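Local coordinates for putative uncharacterized protein PH0242 (Pyrococcus horikoshii, PDB 3VU1) that forms the C-terminal globular domain of the archaeal oligosaccharyltransferase AglB, a fold rich in beta sheet with a bound calcium ion, at residues Ala293-Tyr298 with Phe339-Lys344; Ile305-Lys310 with Thr330-Gln335. All blocks are in the same frame, centred on the assembly; numbering follows the deposited sequence.

Both interactions lie in the Peripheral 1 domain, and their centres are about 14 Å apart. Interaction 1 is buried strand pairing between A293-Y298 and F339-K344, whereas interaction 2 is a looser surface contact of I305-K310 with T330-Q335, whose segments fall between those of interaction 1 in the sequence. Strands 293-301 and 304-314 tie them together as consecutive, adjacent members of one antiparallel sheet: V297 N probably donates a hydrogen bond to I309 O at 2.9 Å, and Y298 packs on R308. The calcium ion, at the site of E76, A285, H319 and E322, is about 12 Å from the side chain of L341.

Interaction 1 of 2, residues Ala293-Tyr298 with Phe339-Lys344; sequences ATLYVY and FILAQK
I340 meets Y298 nearly at a right angle: its CG1 sits over one face of the tyrosine ring, 4.2 Å from the centroid, in a CH-pi contact. Its other branch, CG2, is anti to the backbone N and touches Y296 CD1 at 3.8 Å, so a single branched isoleucine serves two tyrosines. Farther along Y296, CE1 has A342 CB near the ring plane at its edge, where a methyl group is small enough to fit beside the aromatic. On the opposite face of the sheet, V297 and F339 lie side by side and point the same way. V297 CG2 lies over the phenyl face, 4.0 Å from its centroid, and chi1 of 178° puts this methyl, not CG1, beside the backbone N.

The two strands form an antiparallel ladder in the Peripheral 1 region, with alternating hydrogen-bonded and non-hydrogen-bonded pairs. T294 and A342 exchange two backbone hydrogen bonds, as do Y296 and I340.

Apolar residues suit the buried face bearing L295, V297, F339 and L341: I255 of strand 253-262 packs on F339 and F253 on L341, while L295 meets V311 and I314 of strand 304-314. L295 CD2 approaches L341 CD1 at 4.2 Å, while the other methyl of L341, CD2, reaches A293 CB at 3.8 Å. Polar ends find partners beyond the pair: Y298 OH is hydrogen-bonded to E480. The amide of buried Q343 is bonded at both ends, OE1 accepting from K291 N and NE2 donating to D289 O.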
loop_
_atom_site.group_PDB
_atom_site.type_symbol
_atom_site.label_atom_id
_atom_site.label_comp_id
_atom_site.label_asym_id
_atom_site.label_seq_id
_atom_site.Cartn_x
_atom_site.Cartn_y
_atom_site.Cartn_z
ATOM N N ALA A 293 -15.552 7.623 -13.886
ATOM C CA ALA A 293 -14.196 8.125 -13.992
ATOM C C ALA A 293 -13.893 8.617 -15.410
ATOM O O ALA A 293 -14.371 8.036 -16.383
ATOM C CB ALA A 293 -13.214 7.014 -13.598
ATOM N N THR A 294 -13.084 9.667 -15.514
ATOM C CA THR A 294 -12.562 10.146 -16.796
ATOM C C THR A 294 -11.057 9.876 -16.901
ATOM O O THR A 294 -10.326 10.143 -15.947
ATOM C CB THR A 294 -12.793 11.661 -16.946
ATOM O OG1 THR A 294 -14.145 11.944 -16.615
ATOM C CG2 THR A 294 -12.521 12.128 -18.368
ATOM N N LEU A 295 -10.608 9.366 -18.055
ATOM C CA LEU A 295 -9.180 9.202 -18.331
ATOM C C LEU A 295 -8.571 10.390 -19.091
ATOM O O LEU A 295 -9.162 10.894 -20.060
ATOM C CB LEU A 295 -8.939 7.931 -19.114
ATOM C CG LEU A 295 -9.568 6.691 -18.517
ATOM C CD1 LEU A 295 -9.403 5.492 -19.443
ATOM C CD2 LEU A 295 -8.951 6.411 -17.159
ATOM N N TYR A 296 -7.392 10.836 -18.658
ATOM C CA TYR A 296 -6.667 11.860 -19.408
ATOM C C TYR A 296 -5.239 11.484 -19.672
ATOM O O TYR A 296 -4.693 10.562 -19.060
ATOM C CB TYR A 296 -6.633 13.168 -18.666
ATOM C CG TYR A 296 -7.975 13.724 -18.340
ATOM C CD1 TYR A 296 -8.624 13.371 -17.160
ATOM C CD2 TYR A 296 -8.598 14.638 -19.196
ATOM C CE1 TYR A 296 -9.851 13.911 -16.837
ATOM C CE2 TYR A 296 -9.833 15.193 -18.880
ATOM C CZ TYR A 296 -10.448 14.823 -17.699
ATOM O OH TYR A 296 -11.667 15.335 -17.380
ATOM N N VAL A 297 -4.641 12.207 -20.607
ATOM C CA VAL A 297 -3.197 12.255 -20.746
ATOM C C VAL A 297 -2.791 13.729 -20.616
ATOM O O VAL A 297 -3.371 14.620 -21.277
ATOM C CB VAL A 297 -2.729 11.619 -22.077
ATOM C CG1 VAL A 297 -1.221 11.726 -22.232
ATOM C CG2 VAL A 297 -3.120 10.147 -22.134
ATOM N N TYR A 298 -1.859 13.999 -19.712
ATOM C CA TYR A 298 -1.286 15.337 -19.581
ATOM C C TYR A 298 0.101 15.299 -20.208
ATOM O O TYR A 298 0.969 14.543 -19.754
ATOM C CB TYR A 298 -1.148 15.747 -18.108
ATOM C CG TYR A 298 -2.426 15.980 -17.312
ATOM C CD1 TYR A 298 -3.684 15.758 -17.875
ATOM C CD2 TYR A 298 -2.368 16.386 -15.967
ATOM C CE1 TYR A 298 -4.846 15.960 -17.145
ATOM C CE2 TYR A 298 -3.530 16.582 -15.229
ATOM C CZ TYR A 298 -4.772 16.372 -15.821
ATOM O OH TYR A 298 -5.958 16.558 -15.116
ATOM N N PHE A 339 -0.624 9.765 -17.445
ATOM C CA PHE A 339 -1.975 9.242 -17.463
ATOM C C PHE A 339 -2.708 9.543 -16.143
ATOM O O PHE A 339 -2.219 9.228 -15.056
ATOM C CB PHE A 339 -1.929 7.746 -17.787
ATOM C CG PHE A 339 -1.440 7.458 -19.185
ATOM C CD1 PHE A 339 -0.112 7.707 -19.546
ATOM C CD2 PHE A 339 -2.307 6.969 -20.153
ATOM C CE1 PHE A 339 0.344 7.457 -20.830
ATOM C CE2 PHE A 339 -1.854 6.724 -21.446
ATOM C CZ PHE A 339 -0.530 6.965 -21.781
ATOM N N ILE A 340 -3.857 10.200 -16.258
ATOM C CA ILE A 340 -4.687 10.578 -15.115
ATOM C C ILE A 340 -6.048 9.877 -15.082
ATOM O O ILE A 340 -6.754 9.823 -16.088
ATOM C CB ILE A 340 -4.889 12.117 -15.051
ATOM C CG1 ILE A 340 -3.834 12.768 -14.157
ATOM C CG2 ILE A 340 -6.206 12.465 -14.393
ATOM C CD1 ILE A 340 -2.437 12.592 -14.662
ATOM N N LEU A 341 -6.407 9.341 -13.925
ATOM C CA LEU A 341 -7.778 8.937 -13.700
ATOM C C LEU A 341 -8.410 10.007 -12.823
ATOM O O LEU A 341 -7.891 10.328 -11.759
ATOM C CB LEU A 341 -7.845 7.559 -13.036
ATOM C CG LEU A 341 -9.268 6.970 -12.900
ATOM C CD1 LEU A 341 -9.251 5.473 -13.110
ATOM C CD2 LEU A 341 -9.973 7.303 -11.572
ATOM N N ALA A 342 -9.504 10.603 -13.276
ATOM C CA ALA A 342 -10.241 11.530 -12.406
ATOM C C ALA A 342 -11.591 10.914 -12.007
ATOM O O ALA A 342 -12.315 10.369 -12.852
ATOM C CB ALA A 342 -10.396 12.907 -13.014
ATOM N N GLN A 343 -11.860 10.954 -10.700
ATOM C CA GLN A 343 -13.104 10.501 -10.106
ATOM C C GLN A 343 -13.279 11.151 -8.702
ATOM O O GLN A 343 -12.460 11.975 -8.258
ATOM C CB GLN A 343 -13.182 8.963 -10.080
ATOM C CG GLN A 343 -12.424 8.296 -8.952
ATOM C CD GLN A 343 -12.672 6.814 -8.878
ATOM O OE1 GLN A 343 -12.915 6.179 -9.887
ATOM N NE2 GLN A 343 -12.588 6.247 -7.683
ATOM N N LYS A 344 -14.377 10.824 -8.043
ATOM C CA LYS A 344 -14.667 11.356 -6.733
ATOM C C LYS A 344 -13.743 10.778 -5.657
ATOM O O LYS A 344 -13.530 9.563 -5.599
ATOM C CB LYS A 344 -16.113 11.035 -6.373
ATOM C CG LYS A 344 -17.148 11.793 -7.171
ATOM C CD LYS A 344 -17.050 13.287 -6.920
ATOM C CE LYS A 344 -18.229 14.047 -7.507
ATOM N NZ LYS A 344 -17.703 15.211 -8.286
#

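Interaction 2 of 2, residues Ile305-Lys310 with Thr330-Gln335; sequences IIKRIK and TLPTAQ
Chi1 of -48° sets I309 CG1 anti to the carbonyl carbon, and the extended chi2 (150°) then carries CD1 outward to P332 CD at 3.8 Å, the two side chains meeting tip to tip, with T330 O equally near the same methyl. I306 arrives differently: its CG1 lies between the backbone N and the carbonyl carbon (chi1 76°), and from there CD1 extends to A334 CB at 3.8 Å and to T333 O at 3.7 Å. The long isoleucine side chains suit backbones this far apart, I306 CA and A334 CA being 8.0 Å from each other, and the compact proline and alanine receive them. K307 adds its aliphatic chain, CD lying 4.3 Å from P332 CG. No hydrogen bond crosses the contact, which is at the protein surface.

I306 and K307 both point toward the loop and both bond through their backbones to A299, consistent with a classic beta bulge. Strand 293-301 thus lies beside 304-314, its A299 also touching P332, while L331 bonds to G275 in strand 275-285. The loop that leaves strand 325-331, an outermost strand of a four-stranded sheet, is laid against strand 304-314 of the larger antiparallel sheet.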
loop_
_atom_site.group_PDB
_atom_site.type_symbol
_atom_site.label_atom_id
_atom_site.label_comp_id
_atom_site.label_asym_id
_atom_site.label_seq_id
_atom_site.Cartn_x
_atom_site.Cartn_y
_atom_site.Cartn_z
ATOM N N ILE A 305 2.522 21.593 -17.486
ATOM C CA ILE A 305 1.514 20.838 -18.243
ATOM C C ILE A 305 1.078 21.633 -19.470
ATOM O O ILE A 305 0.479 22.686 -19.349
ATOM C CB ILE A 305 0.280 20.472 -17.373
ATOM C CG1 ILE A 305 0.718 19.737 -16.088
ATOM C CG2 ILE A 305 -0.720 19.637 -18.172
ATOM C CD1 ILE A 305 -0.341 19.613 -15.000
ATOM N N ILE A 306 1.365 21.103 -20.654
ATOM C CA ILE A 306 1.123 21.821 -21.908
ATOM C C ILE A 306 -0.146 21.406 -22.678
ATOM O O ILE A 306 -0.591 22.118 -23.575
ATOM C CB ILE A 306 2.370 21.767 -22.817
ATOM C CG1 ILE A 306 2.513 20.390 -23.478
ATOM C CG2 ILE A 306 3.614 22.149 -22.014
ATOM C CD1 ILE A 306 3.822 20.197 -24.212
ATOM N N LYS A 307 -0.740 20.269 -22.337
ATOM C CA LYS A 307 -2.031 19.922 -22.925
ATOM C C LYS A 307 -2.745 18.886 -22.066
ATOM O O LYS A 307 -2.101 18.002 -21.510
ATOM C CB LYS A 307 -1.856 19.408 -24.361
ATOM C CG LYS A 307 -2.953 19.854 -25.311
ATOM C CD LYS A 307 -3.009 19.017 -26.586
ATOM C CE LYS A 307 -4.150 19.496 -27.476
ATOM N NZ LYS A 307 -4.824 18.384 -28.205
ATOM N N ARG A 308 -4.064 19.013 -21.939
ATOM C CA ARG A 308 -4.869 17.994 -21.273
ATOM C C ARG A 308 -5.791 17.395 -22.314
ATOM O O ARG A 308 -6.547 18.118 -22.969
ATOM C CB ARG A 308 -5.701 18.570 -20.124
ATOM C CG ARG A 308 -4.899 19.104 -18.954
ATOM C CD ARG A 308 -5.677 20.151 -18.165
ATOM N NE ARG A 308 -4.911 20.610 -17.001
ATOM C CZ ARG A 308 -4.056 21.640 -17.006
ATOM N NH1 ARG A 308 -3.847 22.346 -18.118
ATOM N NH2 ARG A 308 -3.408 21.964 -15.890
ATOM N N ILE A 309 -5.728 16.074 -22.456
ATOM C CA ILE A 309 -6.498 15.367 -23.462
ATOM C C ILE A 309 -7.323 14.271 -22.814
ATOM O O ILE A 309 -6.773 13.357 -22.184
ATOM C CB ILE A 309 -5.585 14.726 -24.539
ATOM C CG1 ILE A 309 -4.559 15.735 -25.043
ATOM C CG2 ILE A 309 -6.413 14.148 -25.685
ATOM C CD1 ILE A 309 -3.269 15.088 -25.479
ATOM N N LYS A 310 -8.638 14.364 -22.987
ATOM C CA LYS A 310 -9.558 13.328 -22.546
ATOM C C LYS A 310 -9.489 12.137 -23.514
ATOM O O LYS A 310 -9.702 12.286 -24.710
ATOM C CB LYS A 310 -10.978 13.893 -22.422
ATOM C CG LYS A 310 -12.051 12.830 -22.386
ATOM C CD LYS A 310 -13.417 13.335 -21.958
ATOM C CE LYS A 310 -14.420 12.216 -22.258
ATOM N NZ LYS A 310 -15.746 12.337 -21.594
ATOM N N THR A 330 -3.851 11.164 -29.753
ATOM C CA THR A 330 -2.797 11.860 -30.458
ATOM C C THR A 330 -1.966 12.604 -29.426
ATOM O O THR A 330 -2.422 13.609 -28.864
ATOM C CB THR A 330 -3.350 12.849 -31.505
ATOM O OG1 THR A 330 -4.299 12.177 -32.355
ATOM C CG2 THR A 330 -2.204 13.402 -32.348
ATOM N N LEU A 331 -0.759 12.101 -29.172
ATOM C CA LEU A 331 0.157 12.730 -28.229
ATOM C C LEU A 331 0.996 13.832 -28.876
ATOM O O LEU A 331 1.763 13.557 -29.785
ATOM C CB LEU A 331 1.109 11.680 -27.645
ATOM C CG LEU A 331 0.509 10.395 -27.078
ATOM C CD1 LEU A 331 1.634 9.481 -26.668
ATOM C CD2 LEU A 331 -0.397 10.674 -25.891
ATOM N N PRO A 332 0.900 15.076 -28.370
ATOM C CA PRO A 332 1.760 16.130 -28.888
ATOM C C PRO A 332 3.175 15.885 -28.438
ATOM O O PRO A 332 3.398 15.081 -27.529
ATOM C CB PRO A 332 1.246 17.378 -28.179
ATOM C CG PRO A 332 0.722 16.879 -26.877
ATOM C CD PRO A 332 0.153 15.514 -27.170
ATOM N N THR A 333 4.121 16.588 -29.050
ATOM C CA THR A 333 5.528 16.491 -28.656
ATOM C C THR A 333 5.654 17.107 -27.254
ATOM O O THR A 333 5.004 18.108 -26.967
ATOM C CB THR A 333 6.442 17.245 -29.659
ATOM O OG1 THR A 333 6.024 18.598 -29.674
ATOM C CG2 THR A 333 6.285 16.731 -31.101
ATOM N N ALA A 334 6.477 16.506 -26.398
ATOM C CA ALA A 334 6.608 16.891 -24.991
ATOM C C ALA A 334 7.635 15.984 -24.371
ATOM O O ALA A 334 7.988 14.967 -24.964
ATOM C CB ALA A 334 5.293 16.710 -24.259
ATOM N N GLN A 335 8.116 16.323 -23.178
ATOM C CA GLN A 335 9.120 15.484 -22.530
ATOM C C GLN A 335 8.542 14.162 -22.021
ATOM O O GLN A 335 9.177 13.128 -22.163
ATOM C CB GLN A 335 9.828 16.226 -21.394
ATOM C CG GLN A 335 10.814 15.322 -20.652
ATOM C CD GLN A 335 11.489 15.974 -19.462
ATOM O OE1 GLN A 335 12.354 15.361 -18.839
ATOM N NE2 GLN A 335 11.125 17.222 -19.149
#